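Local coordinates for protein glucosidase (Croceicoccus marinus, PDB 5Z3K) that probably hydrolyses O-glycosidic bonds as a GH39-family beta-glucosidase from a deep-sea bacterium, at residues Ala179-Ala182 with Val183-Asp187. Sequence-based numbering, arbitrary orientation.
Sequences AARA and VKRVD
Val183 N donates to Ala179 O at 2.9 Å with an N-H...O angle of 166°, one of the successive i to i+4 bonds through the last turns of helix 169-186. Val183 turns CG2 away from its carbonyl carbon, which brings it 3.4 Å from Ala179 O, while the side chain packs on Trp152 and Val192 of the barrel strands. Lys184 N bonds Ala180 O; chi1 (-66°) sets CG 3.3 Å from that oxygen, and beyond a bend at chi2 NZ leads off to a salt bridge with Asp222 and hydrogen bonds to the carbonyls of Pro188 and Leu190. Arg185 N hydrogen-bonds Arg181 O at 2.9 Å, and a bend at chi3 (-46°) folds the Arg185 guanidinium back until Arg181 O stands 3.9 Å off one face, centrally placed. Arg185 NH2 also approaches Arg181 NE to 4.4 Å; Glu127, salt-bridged to both arginines, probably offsets their like charges, and Glu131 takes Arg185 NH1. Val186 N bonds Ala182 O at 3.2 Å, and the Val186 side chain touches Glu131, Val134 and Arg135 of helix 123-138. Asp187 N still bonds Val183 O before its backbone leaves helical angles, ending the helix of a beta-alpha-beta unit, strand 151-154 to strand 191-197, in the eight-stranded TIM barrel.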
# COMPACT_ATOMS: atom_id res chain seq x y z
N ALA A 179 -18.52 -14.00 -5.70
CA ALA A 179 -18.11 -13.12 -4.60
C ALA A 179 -18.74 -11.74 -4.73
O ALA A 179 -19.21 -11.17 -3.74
CB ALA A 179 -16.58 -13.02 -4.57
N ALA A 180 -18.75 -11.18 -5.94
CA ALA A 180 -19.34 -9.86 -6.15
C ALA A 180 -20.83 -9.86 -5.83
O ALA A 180 -21.34 -8.94 -5.18
CB ALA A 180 -19.09 -9.39 -7.58
N ARG A 181 -21.55 -10.88 -6.31
CA ARG A 181 -22.96 -11.02 -5.96
C ARG A 181 -23.15 -11.07 -4.45
O ARG A 181 -24.06 -10.42 -3.91
CB ARG A 181 -23.54 -12.29 -6.60
CG ARG A 181 -23.99 -12.10 -8.04
CD ARG A 181 -24.88 -13.24 -8.51
NE ARG A 181 -24.28 -14.54 -8.24
CZ ARG A 181 -23.45 -15.16 -9.08
NH1 ARG A 181 -23.14 -14.61 -10.25
NH2 ARG A 181 -22.94 -16.34 -8.76
N ALA A 182 -22.33 -11.84 -3.74
CA ALA A 182 -22.50 -11.98 -2.30
C ALA A 182 -22.22 -10.67 -1.58
O ALA A 182 -22.97 -10.27 -0.68
CB ALA A 182 -21.60 -13.10 -1.76
N VAL A 183 -21.14 -9.97 -1.96
CA VAL A 183 -20.81 -8.71 -1.30
C VAL A 183 -21.93 -7.70 -1.51
O VAL A 183 -22.38 -7.03 -0.57
CB VAL A 183 -19.47 -8.18 -1.83
CG1 VAL A 183 -19.30 -6.70 -1.50
CG2 VAL A 183 -18.31 -9.00 -1.28
N LYS A 184 -22.41 -7.57 -2.75
CA LYS A 184 -23.43 -6.58 -3.05
C LYS A 184 -24.78 -6.95 -2.45
O LYS A 184 -25.57 -6.06 -2.11
CB LYS A 184 -23.56 -6.40 -4.56
CG LYS A 184 -22.31 -5.82 -5.22
CD LYS A 184 -22.02 -4.42 -4.69
CE LYS A 184 -20.99 -3.71 -5.55
NZ LYS A 184 -20.73 -2.35 -5.04
N ARG A 185 -25.06 -8.24 -2.30
CA ARG A 185 -26.28 -8.67 -1.63
C ARG A 185 -26.28 -8.23 -0.17
O ARG A 185 -27.33 -7.86 0.38
CB ARG A 185 -26.43 -10.19 -1.76
CG ARG A 185 -27.64 -10.80 -1.07
CD ARG A 185 -27.71 -12.30 -1.38
NE ARG A 185 -27.50 -12.57 -2.80
CZ ARG A 185 -26.59 -13.41 -3.30
NH1 ARG A 185 -25.78 -14.09 -2.49
NH2 ARG A 185 -26.50 -13.58 -4.61
N VAL A 186 -25.12 -8.25 0.48
CA VAL A 186 -25.08 -7.87 1.89
C VAL A 186 -25.29 -6.37 2.04
O VAL A 186 -26.06 -5.92 2.89
CB VAL A 186 -23.75 -8.32 2.52
CG1 VAL A 186 -23.61 -7.74 3.94
CG2 VAL A 186 -23.66 -9.83 2.52
N ASP A 187 -24.62 -5.59 1.21
CA ASP A 187 -24.66 -4.15 1.28
C ASP A 187 -24.17 -3.57 -0.04
O ASP A 187 -22.98 -3.70 -0.38
CB ASP A 187 -23.82 -3.66 2.46
CG ASP A 187 -23.84 -2.16 2.63
OD1 ASP A 187 -24.60 -1.45 1.91
OD2 ASP A 187 -23.10 -1.67 3.50